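Local coordinates for protein Fe(2+) transporter FeoB (Escherichia coli, PDB 3I8S) that takes up ferrous iron across the inner membrane, probably coupling GTP binding by its cytosolic domain to channel opening, at residues T105-V117 against I163-Y177. Sequence-based numbering, arbitrary orientation.
Sequences TLQLLELGIPCIV and IDRYKANENVELVHY
The Tyr177 ring meets the Glu110 carboxylate edge-on, the two planes nearly coplanar (22°), while Val175 CG1 covers one ring face toward its rim. Tyr177 OH donates to the syn lone pair of Glu110 OE2 at 2.9 Å, and Arg248 of helix 240-259 also bonds that hydroxyl. Further along, in one of its two conformers, the Tyr166 ring meets Pro114 CB with its edge, 3.9 Å from CD2. Between these ends the Asn169 amide docks on the helix-to-strand turn: ND2 donates a hydrogen bond to Ile113 O at 2.8 Å, from well above the carbonyl plane, and OD1 accepts from Cys115 N at 3.0 Å, in plane on a lone pair. The linker leaving the P-loop GTPase domain for the helical domain runs across helix 98-111, its Schellman turn at Gly112 and strand 115-120. One water joins Asn169 ND2 to Leu109 O. A leucine in place of Asn169 would probably leave Ile113 O and Cys115 N without these mates and loosen the linker from the turn. Leu109, with CG anti to its carbonyl carbon (chi1 -68°), sets CD2 3.6 Å from Asn169 ND2, and its CB touches Leu174 CD1. Leu106 CD2 packs against Val175 CG2 at 3.8 Å.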
# COMPACT_ATOMS: atom_id res chain seq x y z
N THR A 105 -1.95 0.96 3.39
CA THR A 105 -0.54 1.16 3.63
C THR A 105 0.18 -0.13 4.09
O THR A 105 1.24 -0.49 3.55
CB THR A 105 -0.32 2.27 4.68
OG1 THR A 105 -1.20 3.39 4.43
CG2 THR A 105 1.14 2.69 4.65
N LEU A 106 -0.39 -0.80 5.07
CA LEU A 106 0.21 -2.03 5.58
C LEU A 106 0.30 -3.08 4.50
O LEU A 106 1.25 -3.81 4.45
CB LEU A 106 -0.47 -2.57 6.82
CG LEU A 106 0.24 -2.14 8.12
CD1 LEU A 106 0.44 -0.67 8.22
CD2 LEU A 106 -0.52 -2.71 9.37
N GLN A 107 -0.71 -3.18 3.62
CA GLN A 107 -0.65 -4.14 2.52
C GLN A 107 0.53 -3.84 1.60
O GLN A 107 1.23 -4.75 1.20
CB GLN A 107 -1.96 -4.17 1.72
CG GLN A 107 -3.17 -4.60 2.54
CD GLN A 107 -3.98 -5.75 1.89
OE1 GLN A 107 -4.84 -5.52 1.03
NE2 GLN A 107 -3.68 -6.98 2.31
N LEU A 108 0.73 -2.57 1.26
CA LEU A 108 1.83 -2.14 0.40
C LEU A 108 3.17 -2.48 1.03
O LEU A 108 4.04 -3.01 0.37
CB LEU A 108 1.82 -0.64 0.11
CG LEU A 108 0.55 -0.13 -0.52
CD1 LEU A 108 0.67 1.35 -0.56
CD2 LEU A 108 0.39 -0.77 -1.88
N LEU A 109 3.29 -2.21 2.33
CA LEU A 109 4.54 -2.45 3.05
C LEU A 109 4.85 -3.96 3.15
O LEU A 109 6.01 -4.38 3.05
CB LEU A 109 4.43 -1.80 4.45
CG LEU A 109 4.37 -0.26 4.42
CD1 LEU A 109 4.07 0.30 5.83
CD2 LEU A 109 5.65 0.29 3.85
N GLU A 110 3.82 -4.76 3.35
CA GLU A 110 3.98 -6.21 3.39
C GLU A 110 4.44 -6.81 2.05
O GLU A 110 5.14 -7.84 2.03
CB GLU A 110 2.70 -6.89 3.84
CG GLU A 110 2.38 -6.70 5.27
CD GLU A 110 1.40 -7.74 5.75
OE1 GLU A 110 0.24 -7.78 5.24
OE2 GLU A 110 1.80 -8.53 6.59
N LEU A 111 4.05 -6.18 0.94
CA LEU A 111 4.54 -6.57 -0.39
C LEU A 111 5.99 -6.16 -0.59
O LEU A 111 6.71 -6.69 -1.47
CB LEU A 111 3.66 -5.94 -1.49
CG LEU A 111 2.36 -6.71 -1.69
CD1 LEU A 111 1.37 -5.84 -2.48
CD2 LEU A 111 2.68 -8.03 -2.38
N GLY A 112 6.43 -5.21 0.22
CA GLY A 112 7.82 -4.81 0.20
C GLY A 112 8.15 -3.82 -0.89
O GLY A 112 9.34 -3.60 -1.18
N ILE A 113 7.15 -3.21 -1.51
CA ILE A 113 7.44 -2.26 -2.61
C ILE A 113 7.90 -0.93 -1.96
O ILE A 113 7.28 -0.53 -0.97
CB ILE A 113 6.19 -1.87 -3.48
CG1 ILE A 113 5.24 -3.05 -3.75
CG2 ILE A 113 6.68 -1.17 -4.75
CD1 ILE A 113 5.81 -4.15 -4.48
N PRO A 114 9.00 -0.30 -2.47
CA PRO A 114 9.44 0.97 -1.87
C PRO A 114 8.29 1.98 -1.88
O PRO A 114 7.63 2.14 -2.90
CB PRO A 114 10.54 1.42 -2.80
CG PRO A 114 11.11 0.15 -3.27
CD PRO A 114 9.94 -0.71 -3.52
N CYS A 115 8.02 2.58 -0.72
CA CYS A 115 6.90 3.51 -0.51
C CYS A 115 7.38 4.80 0.12
O CYS A 115 8.39 4.83 0.86
CB CYS A 115 5.86 2.89 0.44
SG CYS A 115 4.85 1.57 -0.24
N ILE A 116 6.69 5.88 -0.22
CA ILE A 116 6.73 7.11 0.51
C ILE A 116 5.28 7.40 0.90
O ILE A 116 4.40 7.39 0.03
CB ILE A 116 7.23 8.27 -0.37
CG1 ILE A 116 8.72 8.04 -0.75
CG2 ILE A 116 7.06 9.60 0.40
CD1 ILE A 116 9.13 8.85 -1.93
N VAL A 117 5.01 7.62 2.19
CA VAL A 117 3.66 8.08 2.59
C VAL A 117 3.58 9.58 2.47
O VAL A 117 4.41 10.33 3.05
CB VAL A 117 3.26 7.63 4.01
CG1 VAL A 117 2.04 8.35 4.53
CG2 VAL A 117 3.13 6.12 4.05
N ILE A 163 11.47 11.66 -2.92
CA ILE A 163 11.61 10.87 -4.15
C ILE A 163 13.10 10.73 -4.52
O ILE A 163 13.63 9.62 -4.77
CB ILE A 163 10.77 11.48 -5.31
CG1 ILE A 163 9.24 11.34 -5.08
CG2 ILE A 163 11.22 10.85 -6.66
CD1 ILE A 163 8.33 12.20 -6.05
N ASP A 164 13.82 11.84 -4.49
CA ASP A 164 15.26 11.82 -4.81
C ASP A 164 16.14 11.00 -3.83
O ASP A 164 17.32 10.72 -4.06
CB ASP A 164 15.82 13.23 -5.00
CG ASP A 164 15.41 13.85 -6.32
OD1 ASP A 164 15.59 15.06 -6.47
OD2 ASP A 164 14.93 13.13 -7.21
N ARG A 165 15.56 10.68 -2.70
CA ARG A 165 16.18 9.86 -1.71
C ARG A 165 15.54 8.48 -1.51
O ARG A 165 15.86 7.80 -0.53
CB ARG A 165 16.10 10.62 -0.40
CG ARG A 165 16.92 11.84 -0.41
CD ARG A 165 16.84 12.52 0.95
NE ARG A 165 17.82 13.57 0.99
CZ ARG A 165 17.88 14.51 1.92
NH1 ARG A 165 16.99 14.53 2.91
NH2 ARG A 165 18.80 15.42 1.82
N TYR A 166 14.72 8.03 -2.43
CA TYR A 166 13.91 6.85 -2.09
C TYR A 166 14.81 5.60 -1.99
O TYR A 166 15.84 5.50 -2.59
CB TYR A 166 12.74 6.64 -3.02
CG TYR A 166 13.05 5.75 -4.16
CD1 TYR A 166 13.64 6.25 -5.31
CD2 TYR A 166 12.81 4.37 -4.09
CE1 TYR A 166 13.95 5.42 -6.37
CE2 TYR A 166 13.09 3.54 -5.16
CZ TYR A 166 13.68 4.07 -6.29
OH TYR A 166 13.99 3.25 -7.36
N LYS A 167 14.37 4.71 -1.11
CA LYS A 167 15.12 3.54 -0.72
C LYS A 167 14.16 2.44 -0.35
O LYS A 167 12.97 2.66 -0.25
CB LYS A 167 16.00 3.89 0.51
CG LYS A 167 15.12 4.47 1.66
CD LYS A 167 15.87 4.94 2.89
CE LYS A 167 14.91 5.74 3.79
NZ LYS A 167 15.73 6.32 4.90
N ALA A 168 14.71 1.25 -0.05
CA ALA A 168 13.88 0.18 0.38
C ALA A 168 13.26 0.55 1.73
O ALA A 168 13.91 1.21 2.56
CB ALA A 168 14.71 -1.09 0.49
N ASN A 169 12.05 0.09 1.96
CA ASN A 169 11.43 0.24 3.26
C ASN A 169 12.23 -0.55 4.27
O ASN A 169 12.89 -1.53 3.93
CB ASN A 169 10.03 -0.29 3.24
CG ASN A 169 9.22 0.23 2.05
OD1 ASN A 169 9.44 1.34 1.56
ND2 ASN A 169 8.31 -0.57 1.58
N GLU A 170 12.17 -0.12 5.52
CA GLU A 170 12.89 -0.81 6.57
C GLU A 170 12.12 -2.07 6.97
O GLU A 170 10.89 -2.09 6.93
CB GLU A 170 13.08 0.12 7.78
CG GLU A 170 13.83 1.42 7.47
CD GLU A 170 14.13 2.26 8.75
OE1 GLU A 170 13.40 2.15 9.77
OE2 GLU A 170 15.13 3.03 8.72
N ASN A 171 12.86 -3.09 7.40
CA ASN A 171 12.34 -4.39 7.90
C ASN A 171 11.83 -4.27 9.34
O ASN A 171 12.24 -5.00 10.24
CB ASN A 171 13.39 -5.49 7.82
CG ASN A 171 14.67 -5.17 8.63
OD1 ASN A 171 15.20 -4.06 8.54
ND2 ASN A 171 15.17 -6.14 9.41
N VAL A 172 10.97 -3.31 9.55
CA VAL A 172 10.31 -3.12 10.83
C VAL A 172 9.43 -4.33 11.13
O VAL A 172 8.98 -5.03 10.22
CB VAL A 172 9.43 -1.88 10.79
CG1 VAL A 172 10.26 -0.60 10.74
CG2 VAL A 172 8.52 -1.95 9.60
N GLU A 173 9.15 -4.56 12.40
CA GLU A 173 8.11 -5.50 12.75
C GLU A 173 6.84 -4.82 12.36
O GLU A 173 6.58 -3.71 12.82
CB GLU A 173 8.04 -5.76 14.24
CG GLU A 173 6.99 -6.82 14.58
CD GLU A 173 7.58 -8.21 14.75
OE1 GLU A 173 6.81 -9.20 14.73
OE2 GLU A 173 8.82 -8.29 14.95
N LEU A 174 6.02 -5.48 11.55
CA LEU A 174 4.71 -4.91 11.25
C LEU A 174 3.66 -5.85 11.82
O LEU A 174 3.51 -5.98 13.04
CB LEU A 174 4.55 -4.70 9.74
CG LEU A 174 5.41 -3.62 9.08
CD1 LEU A 174 5.45 -3.83 7.58
CD2 LEU A 174 4.88 -2.23 9.46
N VAL A 175 2.94 -6.55 10.96
CA VAL A 175 1.87 -7.38 11.45
C VAL A 175 2.48 -8.62 12.06
O VAL A 175 3.43 -9.20 11.52
CB VAL A 175 0.85 -7.71 10.34
CG1 VAL A 175 -0.27 -8.57 10.90
CG2 VAL A 175 0.30 -6.41 9.77
N HIS A 176 1.96 -9.01 13.22
CA HIS A 176 2.46 -10.18 13.91
C HIS A 176 1.48 -11.32 13.78
O HIS A 176 0.63 -11.55 14.66
CB HIS A 176 2.76 -9.90 15.40
CG HIS A 176 3.62 -10.94 16.03
ND1 HIS A 176 4.99 -10.89 15.99
CD2 HIS A 176 3.30 -12.09 16.66
CE1 HIS A 176 5.49 -11.95 16.58
NE2 HIS A 176 4.49 -12.70 17.01
N TYR A 177 1.60 -12.05 12.68
CA TYR A 177 0.73 -13.19 12.42
C TYR A 177 1.10 -14.40 13.24
O TYR A 177 2.29 -14.64 13.51
CB TYR A 177 0.80 -13.59 10.96
CG TYR A 177 0.39 -12.54 9.98
CD1 TYR A 177 1.34 -11.83 9.24
CD2 TYR A 177 -0.96 -12.21 9.80
CE1 TYR A 177 0.93 -10.87 8.31
CE2 TYR A 177 -1.36 -11.27 8.89
CZ TYR A 177 -0.40 -10.60 8.14
OH TYR A 177 -0.83 -9.68 7.25
O HOH W 1 8.15 -2.79 3.58
O HOH W 2 11.32 -1.90 -0.21
O HOH W 3 11.48 5.50 -0.04